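Long-range contacts in guanine nucleotide exchange protein (Legionella pneumophila, PDB 1XSZ), which probably promotes guanine nucleotide exchange on ADP-ribosylation factor through a Sec7 domain, whose active site is covered by a C-terminal capping domain: residues D241-T246 against I264-N269; T271-T276 against K304-L309. All coordinates share one frame; numbering follows the deposited sequence.

Overall arrangement
Both contacts belong to the C-terminal capping domain and meet in one antiparallel sheet, where strands 260-268 and 274-280 are neighbours; their centres are about 9 Å apart. Contact 1 pairs edge strand 243-248 with 260-268, and its chemistry is mainly regular backbone hydrogen bonding, with an apolar face and a more polar one. Contact 2 joins the start of strand 274-280 to the start of helix 306-315 through a serine hydroxyl, small alanines and a leucine. Each is partly buried, with a water-mediated link at its loop end. Strand bonds connect them, as from Leu266 N to Ala275 O at 2.8 Å.

Contact 1: residues D241-T246 against I264-N269; sequences DNVKTT and ITLTDN
Strands 243-246 and 264-268 run antiparallel at 153°, with Lys244 facing Thr267 and Thr246 facing Thr265 as hydrogen-bonded pairs, while Val243 with Asp268 and Thr245 with Leu266 form the non-hydrogen-bonded pairs. The amide of Lys244 reaches O of Thr267 at 2.7 Å, and that of Thr267 returns to O of Lys244. Between Thr246 and Thr265 the exchange is uneven: N of Thr265 meets O of Thr246 almost straight, whereas N of Thr246 is 3.2 Å from O of Thr265 and bends to 149°. Beyond the paired residues, N of Asn269 donates to O of Asn242. This is the edge of the antiparallel sheet in the capping domain, 243-248 being an outermost strand, and its two faces differ in what packs on them. Val243 and Leu266, with the methyl of Thr245, supply the apolar part of one face, and Asp268 lies at its end toward the turn; CG1 of Val243 is 3.7 Å from CB of Leu266, and CG2 of Thr245 runs alongside Leu266 CG. Phe224 of helix 216-224 and Ile232 pack against this side. On the other face sit Lys244, Thr246, Thr265 and Thr267, residues that tolerate water. With CG of Lys244 wedged between backbone N and carbonyl carbon (chi1 63°), the extended chain runs alongside Thr267, CE 3.5 Å from its CB, and Asn269, crossing at about a right angle, sets its OD1 against CD of Lys244 (3.0 Å). The hydroxyl of Thr267 turns instead to Gln274 on the next strand. Where strand 243-248 begins and 260-268 ends, a water accepts from N of Asn242 and donates to OD2 of Asp268 (2.7 Å), while OD1 of Asp268 accepts from the amides of Lys270 and Thr271.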
# COMPACT_ATOMS: atom_id res chain seq x y z
N ASP A 241 -1.19 5.67 -28.58
CA ASP A 241 -2.37 4.98 -29.08
C ASP A 241 -2.19 3.48 -28.89
O ASP A 241 -3.07 2.69 -29.23
CB ASP A 241 -2.58 5.30 -30.56
CG ASP A 241 -2.68 6.79 -30.84
OD1 ASP A 241 -2.86 7.16 -32.02
OD2 ASP A 241 -2.58 7.59 -29.89
N ASN A 242 -1.03 3.09 -28.35
CA ASN A 242 -0.72 1.69 -28.13
C ASN A 242 -0.68 1.31 -26.65
O ASN A 242 0.01 0.38 -26.27
CB ASN A 242 0.63 1.34 -28.77
CG ASN A 242 0.68 1.68 -30.25
OD1 ASN A 242 -0.12 1.16 -31.04
ND2 ASN A 242 1.61 2.54 -30.63
N VAL A 243 -1.43 2.04 -25.83
CA VAL A 243 -1.47 1.76 -24.41
C VAL A 243 -2.67 0.89 -24.06
O VAL A 243 -3.81 1.26 -24.32
CB VAL A 243 -1.53 3.06 -23.57
CG1 VAL A 243 -1.58 2.72 -22.08
CG2 VAL A 243 -0.32 3.92 -23.87
N LYS A 244 -2.39 -0.27 -23.47
CA LYS A 244 -3.44 -1.19 -23.07
C LYS A 244 -3.64 -1.03 -21.57
O LYS A 244 -2.75 -0.56 -20.86
CB LYS A 244 -3.04 -2.64 -23.39
CG LYS A 244 -1.81 -3.12 -22.64
CD LYS A 244 -1.58 -4.61 -22.86
CE LYS A 244 -0.39 -5.10 -22.04
NZ LYS A 244 -0.19 -6.57 -22.18
N THR A 245 -4.82 -1.43 -21.09
CA THR A 245 -5.12 -1.31 -19.67
C THR A 245 -5.85 -2.50 -19.09
O THR A 245 -6.57 -3.21 -19.80
CB THR A 245 -5.98 -0.07 -19.38
OG1 THR A 245 -7.18 -0.13 -20.17
CG2 THR A 245 -5.22 1.20 -19.70
N THR A 246 -5.65 -2.71 -17.80
CA THR A 246 -6.31 -3.76 -17.04
C THR A 246 -6.72 -3.03 -15.77
O THR A 246 -6.01 -2.12 -15.32
CB THR A 246 -5.38 -4.94 -16.70
OG1 THR A 246 -4.24 -4.48 -15.96
CG2 THR A 246 -4.92 -5.65 -17.96
N ILE A 264 -5.65 1.00 -12.03
CA ILE A 264 -5.61 0.79 -13.47
C ILE A 264 -4.14 0.65 -13.84
O ILE A 264 -3.32 1.47 -13.43
CB ILE A 264 -6.19 2.00 -14.23
CG1 ILE A 264 -7.62 2.28 -13.77
CG2 ILE A 264 -6.14 1.75 -15.74
CD1 ILE A 264 -8.17 3.61 -14.23
N THR A 265 -3.81 -0.39 -14.59
CA THR A 265 -2.43 -0.58 -15.02
C THR A 265 -2.34 -0.29 -16.51
O THR A 265 -3.04 -0.90 -17.32
CB THR A 265 -1.93 -2.01 -14.74
OG1 THR A 265 -1.97 -2.26 -13.33
CG2 THR A 265 -0.50 -2.18 -15.23
N LEU A 266 -1.49 0.68 -16.86
CA LEU A 266 -1.28 1.07 -18.25
C LEU A 266 0.00 0.44 -18.76
O LEU A 266 1.05 0.54 -18.12
CB LEU A 266 -1.18 2.59 -18.38
CG LEU A 266 -2.43 3.43 -18.15
CD1 LEU A 266 -2.91 3.30 -16.72
CD2 LEU A 266 -2.10 4.88 -18.47
N THR A 267 -0.07 -0.20 -19.92
CA THR A 267 1.11 -0.82 -20.50
C THR A 267 1.18 -0.48 -21.98
O THR A 267 0.21 -0.70 -22.72
CB THR A 267 1.07 -2.35 -20.36
OG1 THR A 267 0.92 -2.70 -18.98
CG2 THR A 267 2.36 -2.96 -20.88
N ASP A 268 2.30 0.08 -22.42
CA ASP A 268 2.48 0.42 -23.82
C ASP A 268 2.94 -0.86 -24.52
O ASP A 268 4.01 -1.40 -24.21
CB ASP A 268 3.54 1.52 -23.98
CG ASP A 268 3.66 2.01 -25.41
OD1 ASP A 268 3.98 1.19 -26.29
OD2 ASP A 268 3.42 3.21 -25.64
N ASN A 269 2.13 -1.34 -25.45
CA ASN A 269 2.43 -2.57 -26.18
C ASN A 269 3.68 -2.53 -27.06
O ASN A 269 4.15 -3.57 -27.51
CB ASN A 269 1.23 -2.98 -27.04
CG ASN A 269 0.01 -3.33 -26.21
OD1 ASN A 269 0.06 -4.22 -25.36
ND2 ASN A 269 -1.10 -2.64 -26.45
O HOH W 1 1.62 4.24 -27.41

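Contact 2: residues T271-T276 against K304-L309; sequences TSAQAT and KESIDL
The hydroxyl oxygen of Ser306 is gripped twice: N of Gln274 donates to OG across the contact over 2.9 Å at a nearly straight 174°, and OG donates to O of Thr303, just before the helix segment. Its torsion (chi1 -72°) sets OG beside its own backbone N, at the first residue of helix 306-315, within reach of the Gln274 amide that opens strand 274-280. Serine suits this buried place because one small group can both accept and donate. Alanines at 273 and 275 let the helix come close: CB of Ala273 packs 3.6 Å from O of Glu305, the N-cap residue, and CB of Ala275 meets CG of Leu309 at 4.0 Å. At the outer end Thr271 forms an ST turn, its OG1 accepting from N of Ala273 at 3.3 Å. A water 2.6 Å from OG1 of Thr271 donates to OE2 of Glu305, whose extended side chain crosses Thr271 at about a right angle and lays OE2 against its CG2 (3.1 Å). Between the two segments one direct hydrogen bond thus ties helix start to strand beside small apolar contacts, while the exposed carboxylate of Glu305 is joined to the turn through water.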
# COMPACT_ATOMS: atom_id res chain seq x y z
N THR A 271 6.60 -0.13 -26.31
CA THR A 271 7.77 0.21 -25.51
C THR A 271 7.84 -0.56 -24.20
O THR A 271 8.88 -0.60 -23.55
CB THR A 271 7.79 1.71 -25.18
OG1 THR A 271 6.66 2.03 -24.36
CG2 THR A 271 7.72 2.54 -26.46
N SER A 272 6.72 -1.17 -23.82
CA SER A 272 6.63 -1.94 -22.58
C SER A 272 6.60 -1.04 -21.35
O SER A 272 6.63 -1.53 -20.22
CB SER A 272 7.78 -2.94 -22.48
OG SER A 272 7.68 -3.94 -23.48
N ALA A 273 6.56 0.27 -21.57
CA ALA A 273 6.50 1.22 -20.47
C ALA A 273 5.22 0.90 -19.70
O ALA A 273 4.22 0.51 -20.29
CB ALA A 273 6.45 2.64 -21.00
N GLN A 274 5.27 1.06 -18.38
CA GLN A 274 4.10 0.79 -17.55
C GLN A 274 3.91 1.82 -16.45
O GLN A 274 4.86 2.47 -16.02
CB GLN A 274 4.21 -0.61 -16.92
CG GLN A 274 3.87 -1.75 -17.87
CD GLN A 274 3.86 -3.10 -17.17
OE1 GLN A 274 3.44 -4.10 -17.75
NE2 GLN A 274 4.31 -3.13 -15.93
N ALA A 275 2.67 1.97 -16.02
CA ALA A 275 2.34 2.90 -14.96
C ALA A 275 1.04 2.44 -14.32
O ALA A 275 0.17 1.88 -14.99
CB ALA A 275 2.18 4.32 -15.52
N THR A 276 0.91 2.65 -13.02
CA THR A 276 -0.32 2.29 -12.32
C THR A 276 -0.99 3.55 -11.82
O THR A 276 -0.33 4.54 -11.47
CB THR A 276 -0.06 1.35 -11.12
OG1 THR A 276 0.88 1.96 -10.23
CG2 THR A 276 0.45 0.01 -11.59
N LYS A 304 11.87 0.66 -18.82
CA LYS A 304 12.25 1.93 -19.43
C LYS A 304 11.06 2.68 -20.02
O LYS A 304 10.10 2.07 -20.50
CB LYS A 304 13.30 1.70 -20.52
CG LYS A 304 14.68 1.31 -20.01
CD LYS A 304 14.69 -0.06 -19.35
CE LYS A 304 16.09 -0.44 -18.90
NZ LYS A 304 16.12 -1.79 -18.27
N GLU A 305 11.15 4.00 -19.97
CA GLU A 305 10.11 4.89 -20.49
C GLU A 305 8.86 4.95 -19.62
O GLU A 305 7.92 5.69 -19.92
CB GLU A 305 9.74 4.51 -21.92
CG GLU A 305 10.91 4.57 -22.89
CD GLU A 305 10.48 4.52 -24.34
OE1 GLU A 305 11.36 4.47 -25.23
OE2 GLU A 305 9.26 4.53 -24.61
N SER A 306 8.84 4.17 -18.54
CA SER A 306 7.70 4.16 -17.63
C SER A 306 7.53 5.53 -16.98
O SER A 306 6.41 5.98 -16.75
CB SER A 306 7.88 3.11 -16.53
OG SER A 306 7.73 1.80 -17.05
N ILE A 307 8.64 6.18 -16.67
CA ILE A 307 8.59 7.49 -16.04
C ILE A 307 7.85 8.50 -16.91
O ILE A 307 7.05 9.29 -16.41
CB ILE A 307 10.02 8.01 -15.71
CG1 ILE A 307 9.92 9.30 -14.91
CG2 ILE A 307 10.81 8.22 -16.99
CD1 ILE A 307 11.24 9.74 -14.30
N ASP A 308 8.09 8.47 -18.22
CA ASP A 308 7.41 9.40 -19.11
C ASP A 308 5.91 9.10 -19.21
O ASP A 308 5.10 10.01 -19.30
CB ASP A 308 8.05 9.36 -20.50
CG ASP A 308 9.49 9.81 -20.48
OD1 ASP A 308 9.77 10.88 -19.90
OD2 ASP A 308 10.35 9.10 -21.05
N LEU A 309 5.55 7.82 -19.18
CA LEU A 309 4.14 7.44 -19.25
C LEU A 309 3.40 7.94 -18.01
O LEU A 309 2.32 8.51 -18.10
CB LEU A 309 4.00 5.92 -19.38
CG LEU A 309 2.57 5.37 -19.37
CD1 LEU A 309 1.76 5.98 -20.51
CD2 LEU A 309 2.62 3.85 -19.51
O HOH W 2 6.13 4.61 -24.15